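Local coordinates for divalent-cation tolerance protein CutA (Pyrococcus horikoshii, PDB 1UKU) that takes part in resistance toward heavy metals as a homotrimer that binds copper ions between trimers, probably assembling further when it does so, at residues M1-S13 / H73-V85. Sequence-based numbering, arbitrary orientation.
Sequences MIIVYTTFPDWES and HPYDVPAIIRIDV
Thr6 OG1 is gripped twice: it gives a short hydrogen bond to Ala79 O (2.6 Å) and accepts a weak one from His73 NE2 (3.1 Å). Its chi1 of -171° sets the hydroxyl trans to the backbone N, toward the carbonyl of Ala79, just past the last backbone-paired residues, Tyr5 and Ile81; there the side chain supplies the link between the segments. His73 NE2 also makes a weak, strongly bent bond to Thr7 O (2.8 Å), which lies in the ring plane. On the other side of the imidazole, ND1 accepts a nearly straight hydrogen bond from Tyr75 N, and these bonds together fix the ring's rotation. The Phe8 ring lies almost parallel over one imidazole face as an offset stack (centroids 4.7 Å apart), while Pro78 CB covers the opposite face. Next to this stack Pro9 CD meets Pro74 CG at 3.5 Å and also packs on Tyr75, whose hydroxyl is hydrogen-bonded to Glu50 and whose side chain adjoins copper-binding Asp48. Toward the other end, strands 2-8 and 81-84 pair antiparallel: Ile3 and Ile83 exchange two backbone bonds, Ile3 N to Ile83 O and Ile83 N to Ile3 O, both 2.9 Å, and Tyr5 and Ile81 another pair. Ile2 CG2 rests over a face of the Arg82 guanidinium, whose orientation is set by the in-plane salt bridge from Arg82 NE to Asp84 OD1 (2.7 Å). Met1 CG touches Val85 CB at 3.6 Å. Within the chain 81-84 is an outermost strand of the ferredoxin-like CutA sheet, but a second subunit's strand pairs with Ile81 and Arg82, continuing the sheet; strand 44-57 flanks 2-8 on its other side, and helix 62-72 packs against Ile2, Val4 and Ile80.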
ATOM      1  N   MET A   1      -2.484  15.003  -5.224  1.00  9.08           N
ATOM      2  CA  MET A   1      -1.323  14.521  -4.442  1.00  8.04           C
ATOM      3  C   MET A   1      -0.915  13.157  -4.962  1.00  8.11           C
ATOM      4  O   MET A   1      -1.627  12.522  -5.739  1.00  7.90           O
ATOM      5  CB  MET A   1      -1.671  14.454  -2.957  1.00  8.47           C
ATOM      6  CG  MET A   1      -2.660  13.395  -2.556  1.00  8.74           C
ATOM      7  SD  MET A   1      -2.792  13.175  -0.752  1.00  9.91           S
ATOM      8  CE  MET A   1      -1.313  12.203  -0.415  1.00 10.08           C
ATOM      9  N   ILE A   2       0.251  12.710  -4.488  1.00  7.52           N
ATOM     10  CA  ILE A   2       0.802  11.407  -4.829  1.00  7.37           C
ATOM     11  C   ILE A   2       1.337  10.662  -3.614  1.00  7.18           C
ATOM     12  O   ILE A   2       1.680  11.256  -2.587  1.00  6.62           O
ATOM     13  CB  ILE A   2       1.907  11.521  -5.901  1.00  6.86           C
ATOM     14  CG1 ILE A   2       3.116  12.258  -5.357  1.00  7.49           C
ATOM     15  CG2 ILE A   2       1.407  12.207  -7.164  1.00  8.75           C
ATOM     16  CD1 ILE A   2       4.323  12.308  -6.279  1.00 10.11           C
ATOM     17  N   ILE A   3       1.393   9.350  -3.770  1.00  7.07           N
ATOM     18  CA  ILE A   3       2.146   8.476  -2.894  1.00  7.68           C
ATOM     19  C   ILE A   3       3.404   8.073  -3.616  1.00  7.53           C
ATOM     20  O   ILE A   3       3.399   7.825  -4.814  1.00  6.74           O
ATOM     21  CB  ILE A   3       1.311   7.201  -2.574  1.00  8.97           C
ATOM     22  CG1 ILE A   3       0.032   7.582  -1.823  1.00 12.86           C
ATOM     23  CG2 ILE A   3       2.143   6.154  -1.858  1.00 11.74           C
ATOM     24  CD1 ILE A   3       0.207   8.341  -0.673  1.00 15.64           C
ATOM     25  N   VAL A   4       4.482   7.983  -2.870  1.00  6.53           N
ATOM     26  CA  VAL A   4       5.715   7.386  -3.353  1.00  7.18           C
ATOM     27  C   VAL A   4       6.103   6.261  -2.401  1.00  7.82           C
ATOM     28  O   VAL A   4       6.191   6.473  -1.200  1.00  8.43           O
ATOM     29  CB  VAL A   4       6.823   8.413  -3.458  1.00  7.66           C
ATOM     30  CG1 VAL A   4       8.166   7.771  -3.895  1.00  8.48           C
ATOM     31  CG2 VAL A   4       6.402   9.483  -4.442  1.00  8.33           C
ATOM     32  N   TYR A   5       6.345   5.087  -2.949  1.00  7.24           N
ATOM     33  CA  TYR A   5       6.768   3.916  -2.178  1.00  7.32           C
ATOM     34  C   TYR A   5       8.235   3.615  -2.507  1.00  7.42           C
ATOM     35  O   TYR A   5       8.644   3.568  -3.660  1.00  8.27           O
ATOM     36  CB  TYR A   5       5.909   2.706  -2.520  1.00  7.90           C
ATOM     37  CG  TYR A   5       6.166   1.436  -1.733  1.00  9.45           C
ATOM     38  CD1 TYR A   5       5.913   1.382  -0.383  1.00  8.91           C
ATOM     39  CD2 TYR A   5       6.659   0.270  -2.352  1.00 10.46           C
ATOM     40  CE1 TYR A   5       6.129   0.211   0.360  1.00  9.71           C
ATOM     41  CE2 TYR A   5       6.879  -0.914  -1.607  1.00  9.94           C
ATOM     42  CZ  TYR A   5       6.597  -0.923  -0.257  1.00  9.41           C
ATOM     43  OH  TYR A   5       6.781  -2.080   0.483  1.00  9.83           O
ATOM     44  N   THR A   6       9.032   3.381  -1.475  1.00  6.54           N
ATOM     45  CA  THR A   6      10.398   2.908  -1.604  1.00  6.45           C
ATOM     46  C   THR A   6      10.682   1.974  -0.433  1.00  7.41           C
ATOM     47  O   THR A   6       9.906   1.884   0.505  1.00  7.89           O
ATOM     48  CB  THR A   6      11.377   4.098  -1.698  1.00  6.46           C
ATOM     49  OG1 THR A   6      12.685   3.594  -2.029  1.00  8.84           O
ATOM     50  CG2 THR A   6      11.506   4.885  -0.421  1.00  8.62           C
ATOM     51  N   THR A   7      11.764   1.226  -0.518  1.00  6.64           N
ATOM     52  CA  THR A   7      12.129   0.316   0.540  1.00  6.99           C
ATOM     53  C   THR A   7      13.545   0.565   0.936  1.00  7.18           C
ATOM     54  O   THR A   7      14.344   1.036   0.137  1.00  8.06           O
ATOM     55  CB  THR A   7      11.945  -1.149   0.164  1.00  7.00           C
ATOM     56  OG1 THR A   7      12.978  -1.563  -0.756  1.00  9.21           O
ATOM     57  CG2 THR A   7      10.622  -1.398  -0.519  1.00  8.08           C
ATOM     58  N   PHE A   8      13.836   0.243   2.182  1.00  6.52           N
ATOM     59  CA  PHE A   8      15.155   0.475   2.804  1.00  7.25           C
ATOM     60  C   PHE A   8      15.634  -0.778   3.521  1.00  7.49           C
ATOM     61  O   PHE A   8      14.829  -1.583   3.956  1.00  6.53           O
ATOM     62  CB  PHE A   8      15.092   1.611   3.841  1.00  7.08           C
ATOM     63  CG  PHE A   8      14.749   2.955   3.276  1.00  7.00           C
ATOM     64  CD1 PHE A   8      15.737   3.743   2.713  1.00  9.00           C
ATOM     65  CD2 PHE A   8      13.424   3.439   3.295  1.00  8.95           C
ATOM     66  CE1 PHE A   8      15.440   4.981   2.200  1.00  9.65           C
ATOM     67  CE2 PHE A   8      13.135   4.711   2.769  1.00  9.04           C
ATOM     68  CZ  PHE A   8      14.152   5.464   2.203  1.00  9.92           C
ATOM     69  N   PRO A   9      16.947  -0.950   3.640  1.00  8.82           N
ATOM     70  CA  PRO A   9      17.483  -2.139   4.298  1.00  9.31           C
ATOM     71  C   PRO A   9      17.288  -2.189   5.811  1.00 11.48           C
ATOM     72  O   PRO A   9      17.284  -3.304   6.336  1.00 14.02           O
ATOM     73  CB  PRO A   9      18.946  -2.112   3.875  1.00 10.16           C
ATOM     74  CG  PRO A   9      19.223  -0.680   3.721  1.00  9.25           C
ATOM     75  CD  PRO A   9      17.994  -0.154   3.000  1.00  8.73           C
ATOM     76  N   ASP A  10      17.100  -1.066   6.501  1.00 11.84           N
ATOM     77  CA  ASP A  10      16.576  -1.116   7.872  1.00 13.37           C
ATOM     78  C   ASP A  10      16.158   0.288   8.290  1.00 11.45           C
ATOM     79  O   ASP A  10      16.044   1.207   7.456  1.00 10.79           O
ATOM     80  CB  ASP A  10      17.558  -1.705   8.914  1.00 14.59           C
ATOM     81  CG  ASP A  10      16.844  -2.279  10.179  1.00 14.38           C
ATOM     82  OD1 ASP A  10      16.173  -3.327  10.068  1.00 18.68           O
ATOM     83  OD2 ASP A  10      16.937  -1.766  11.336  1.00 15.42           O
ATOM     84  N   TRP A  11      15.914   0.426   9.589  1.00 10.46           N
ATOM     85  CA  TRP A  11      15.277   1.569  10.149  1.00  9.69           C
ATOM     86  C   TRP A  11      16.169   2.778  10.164  1.00  9.40           C
ATOM     87  O   TRP A  11      15.667   3.903  10.008  1.00  9.56           O
ATOM     88  CB  TRP A  11      14.853   1.230  11.591  1.00  8.66           C
ATOM     89  CG  TRP A  11      13.609   0.421  11.662  1.00  8.34           C
ATOM     90  CD1 TRP A  11      13.513  -0.917  11.815  1.00  9.11           C
ATOM     91  CD2 TRP A  11      12.288   0.911  11.492  1.00  9.25           C
ATOM     92  NE1 TRP A  11      12.200  -1.300  11.793  1.00 10.32           N
ATOM     93  CE2 TRP A  11      11.425  -0.183  11.572  1.00  9.57           C
ATOM     94  CE3 TRP A  11      11.746   2.189  11.289  1.00  9.94           C
ATOM     95  CZ2 TRP A  11      10.034  -0.038  11.462  1.00  9.10           C
ATOM     96  CZ3 TRP A  11      10.388   2.329  11.190  1.00 10.22           C
ATOM     97  CH2 TRP A  11       9.549   1.233  11.263  1.00  9.19           C
ATOM     98  N   GLU A  12      17.466   2.613  10.397  1.00  8.99           N
ATOM     99  CA  GLU A  12      18.345   3.778  10.495  1.00 10.01           C
ATOM    100  C   GLU A  12      18.403   4.515   9.171  1.00  9.20           C
ATOM    101  O   GLU A  12      18.245   5.718   9.148  1.00  9.16           O
ATOM    102  CB  GLU A  12      19.739   3.403  10.967  1.00 10.92           C
ATOM    103  CG  GLU A  12      20.661   4.588  11.221  1.00 15.52           C
ATOM    104  CD  GLU A  12      20.245   5.465  12.389  1.00 19.73           C
ATOM    105  OE1 GLU A  12      19.612   4.983  13.370  1.00 26.30           O
ATOM    106  OE2 GLU A  12      20.543   6.679  12.297  1.00 25.67           O
ATOM    107  N   SER A  13      18.606   3.800   8.069  1.00  9.37           N
ATOM    108  CA  SER A  13      18.603   4.431   6.763  1.00  8.69           C
ATOM    109  C   SER A  13      17.222   4.989   6.431  1.00  9.06           C
ATOM    110  O   SER A  13      17.119   6.095   5.936  1.00  8.17           O
ATOM    111  CB  SER A  13      19.063   3.496   5.649  1.00 10.14           C
ATOM    112  OG  SER A  13      18.330   2.299   5.597  1.00 10.21           O
ATOM    113  N   HIS A  73      19.646   7.281  -1.281  1.00 10.16           N
ATOM    114  CA  HIS A  73      19.227   5.897  -1.025  1.00  9.56           C
ATOM    115  C   HIS A  73      20.422   4.985  -0.806  1.00 10.80           C
ATOM    116  O   HIS A  73      21.406   5.073  -1.543  1.00 10.63           O
ATOM    117  CB  HIS A  73      18.402   5.348  -2.186  1.00  9.25           C
ATOM    118  CG  HIS A  73      17.404   4.321  -1.753  1.00  8.78           C
ATOM    119  ND1 HIS A  73      17.765   3.084  -1.271  1.00  9.76           N
ATOM    120  CD2 HIS A  73      16.056   4.384  -1.690  1.00  8.55           C
ATOM    121  CE1 HIS A  73      16.670   2.431  -0.905  1.00  8.04           C
ATOM    122  NE2 HIS A  73      15.620   3.207  -1.148  1.00  8.64           N
ATOM    123  N   PRO A  74      20.344   4.093   0.185  1.00 11.41           N
ATOM    124  CA  PRO A  74      21.404   3.080   0.354  1.00 12.36           C
ATOM    125  C   PRO A  74      21.509   2.024  -0.742  1.00 12.43           C
ATOM    126  O   PRO A  74      22.562   1.376  -0.855  1.00 13.91           O
ATOM    127  CB  PRO A  74      21.077   2.426   1.697  1.00 13.28           C
ATOM    128  CG  PRO A  74      19.686   2.806   2.023  1.00 13.39           C
ATOM    129  CD  PRO A  74      19.361   4.068   1.288  1.00 11.73           C
ATOM    130  N   TYR A  75      20.459   1.824  -1.528  1.00 11.28           N
ATOM    131  CA  TYR A  75      20.512   0.897  -2.632  1.00 11.45           C
ATOM    132  C   TYR A  75      21.020   1.548  -3.920  1.00 12.41           C
ATOM    133  O   TYR A  75      20.602   2.642  -4.245  1.00 13.97           O
ATOM    134  CB  TYR A  75      19.131   0.280  -2.894  1.00 10.63           C
ATOM    135  CG  TYR A  75      18.622  -0.635  -1.792  1.00  9.83           C
ATOM    136  CD1 TYR A  75      19.477  -1.226  -0.863  1.00  9.79           C
ATOM    137  CD2 TYR A  75      17.280  -0.897  -1.683  1.00  9.95           C
ATOM    138  CE1 TYR A  75      19.003  -2.094   0.094  1.00 10.50           C
ATOM    139  CE2 TYR A  75      16.783  -1.739  -0.719  1.00 10.73           C
ATOM    140  CZ  TYR A  75      17.624  -2.339   0.174  1.00  9.25           C
ATOM    141  OH  TYR A  75      17.065  -3.164   1.143  1.00 10.51           O
ATOM    142  N   ASP A  76      21.880   0.822  -4.643  1.00 15.35           N
ATOM    143  CA  ASP A  76      22.300   1.199  -5.997  1.00 17.18           C
ATOM    144  C   ASP A  76      21.102   1.332  -6.929  1.00 15.82           C
ATOM    145  O   ASP A  76      21.036   2.255  -7.742  1.00 17.06           O
ATOM    146  CB  ASP A  76      23.234   0.138  -6.609  1.00 18.52           C
ATOM    147  CG  ASP A  76      24.475  -0.107  -5.794  1.00 24.09           C
ATOM    148  OD1 ASP A  76      25.087   0.885  -5.335  1.00 33.11           O
ATOM    149  OD2 ASP A  76      24.944  -1.261  -5.609  1.00 29.71           O
ATOM    150  N   VAL A  77      20.174   0.380  -6.831  1.00 14.10           N
ATOM    151  CA  VAL A  77      18.978   0.380  -7.665  1.00 14.12           C
ATOM    152  C   VAL A  77      17.748   0.317  -6.751  1.00 12.48           C
ATOM    153  O   VAL A  77      17.183  -0.754  -6.525  1.00 13.41           O
ATOM    154  CB  VAL A  77      18.981  -0.779  -8.693  1.00 14.26           C
ATOM    155  CG1 VAL A  77      17.784  -0.686  -9.621  1.00 15.56           C
ATOM    156  CG2 VAL A  77      20.270  -0.769  -9.531  1.00 14.87           C
ATOM    157  N   PRO A  78      17.340   1.457  -6.216  1.00 11.07           N
ATOM    158  CA  PRO A  78      16.171   1.461  -5.326  1.00 11.06           C
ATOM    159  C   PRO A  78      14.905   1.421  -6.130  1.00 10.52           C
ATOM    160  O   PRO A  78      14.902   1.795  -7.302  1.00 10.32           O
ATOM    161  CB  PRO A  78      16.281   2.798  -4.620  1.00 10.71           C
ATOM    162  CG  PRO A  78      16.982   3.675  -5.597  1.00 12.68           C
ATOM    163  CD  PRO A  78      17.901   2.797  -6.395  1.00 12.35           C
ATOM    164  N   ALA A  79      13.820   0.993  -5.493  1.00  9.62           N
ATOM    165  CA  ALA A  79      12.480   1.157  -6.038  1.00  9.68           C
ATOM    166  C   ALA A  79      11.971   2.534  -5.615  1.00  8.96           C
ATOM    167  O   ALA A  79      11.899   2.848  -4.431  1.00  9.28           O
ATOM    168  CB  ALA A  79      11.556   0.088  -5.527  1.00 11.23           C
ATOM    169  N   ILE A  80      11.598   3.358  -6.583  1.00  8.05           N
ATOM    170  CA  ILE A  80      11.012   4.658  -6.304  1.00  7.07           C
ATOM    171  C   ILE A  80       9.740   4.777  -7.143  1.00  7.48           C
ATOM    172  O   ILE A  80       9.781   5.176  -8.319  1.00  8.04           O
ATOM    173  CB  ILE A  80      11.986   5.827  -6.619  1.00  7.93           C
ATOM    174  CG1 ILE A  80      13.357   5.547  -6.033  1.00  7.00           C
ATOM    175  CG2 ILE A  80      11.419   7.144  -6.051  1.00  9.23           C
ATOM    176  CD1 ILE A  80      14.418   6.581  -6.445  1.00  8.41           C
ATOM    177  N   ILE A  81       8.609   4.448  -6.527  1.00  6.79           N
ATOM    178  CA  ILE A  81       7.348   4.127  -7.206  1.00  7.46           C
ATOM    179  C   ILE A  81       6.300   5.179  -6.883  1.00  7.42           C
ATOM    180  O   ILE A  81       5.916   5.336  -5.735  1.00  7.81           O
ATOM    181  CB  ILE A  81       6.891   2.737  -6.759  1.00  8.04           C
ATOM    182  CG1 ILE A  81       7.801   1.666  -7.405  1.00  8.30           C
ATOM    183  CG2 ILE A  81       5.440   2.472  -7.114  1.00 10.02           C
ATOM    184  CD1 ILE A  81       7.673   0.236  -6.867  1.00 12.05           C
ATOM    185  N   ARG A  82       5.839   5.888  -7.902  1.00  7.05           N
ATOM    186  CA  ARG A  82       4.817   6.917  -7.777  1.00  7.09           C
ATOM    187  C   ARG A  82       3.457   6.318  -8.101  1.00  6.72           C
ATOM    188  O   ARG A  82       3.258   5.763  -9.186  1.00  6.86           O
ATOM    189  CB  ARG A  82       5.087   8.080  -8.734  1.00  8.22           C
ATOM    190  CG  ARG A  82       3.932   9.025  -8.917  1.00  8.72           C
ATOM    191  CD  ARG A  82       4.253  10.186  -9.782  1.00  8.60           C
ATOM    192  NE  ARG A  82       3.050  10.884 -10.165  1.00 10.11           N
ATOM    193  CZ  ARG A  82       3.028  12.059 -10.783  1.00 10.60           C
ATOM    194  NH1 ARG A  82       4.149  12.694 -11.117  1.00 14.58           N
ATOM    195  NH2 ARG A  82       1.861  12.605 -11.076  1.00 12.83           N
ATOM    196  N   ILE A  83       2.508   6.442  -7.180  1.00  6.70           N
ATOM    197  CA  ILE A  83       1.108   6.126  -7.412  1.00  8.49           C
ATOM    198  C   ILE A  83       0.277   7.372  -7.145  1.00  7.55           C
ATOM    199  O   ILE A  83       0.302   7.931  -6.068  1.00  7.49           O
ATOM    200  CB  ILE A  83       0.644   4.918  -6.560  1.00  9.20           C
ATOM    201  CG1 ILE A  83       1.383   3.623  -6.994  1.00 11.76           C
ATOM    202  CG2 ILE A  83      -0.861   4.710  -6.687  1.00  8.23           C
ATOM    203  CD1 ILE A  83       1.465   2.548  -5.919  1.00 14.67           C
ATOM    204  N   ASP A  84      -0.456   7.796  -8.168  1.00  7.65           N
ATOM    205  CA  ASP A  84      -1.268   8.991  -8.065  1.00  7.85           C
ATOM    206  C   ASP A  84      -2.468   8.731  -7.161  1.00  7.21           C
ATOM    207  O   ASP A  84      -3.046   7.645  -7.178  1.00  8.62           O
ATOM    208  CB  ASP A  84      -1.764   9.444  -9.437  1.00  7.88           C
ATOM    209  CG  ASP A  84      -0.685  10.011 -10.310  1.00 12.11           C
ATOM    210  OD1 ASP A  84       0.495  10.005  -9.947  1.00 13.06           O
ATOM    211  OD2 ASP A  84      -0.978  10.447 -11.438  1.00 18.45           O
ATOM    212  N   VAL A  85      -2.848   9.749  -6.401  1.00  7.82           N
ATOM    213  CA  VAL A  85      -4.023   9.664  -5.539  1.00  6.88           C
ATOM    214  C   VAL A  85      -5.220  10.215  -6.289  1.00  7.53           C
ATOM    215  O   VAL A  85      -5.221  11.347  -6.723  1.00  7.86           O
ATOM    216  CB  VAL A  85      -3.817  10.420  -4.237  1.00  6.71           C
ATOM    217  CG1 VAL A  85      -5.103  10.547  -3.430  1.00  6.58           C
ATOM    218  CG2 VAL A  85      -2.725   9.730  -3.381  1.00  7.63           C
TER
HETATM  219  O   HOH W   1      -4.955  13.680  -5.076  1.00 12.34           O
HETATM  220  O   HOH W   2      14.167   0.172  -2.753  1.00 14.93           O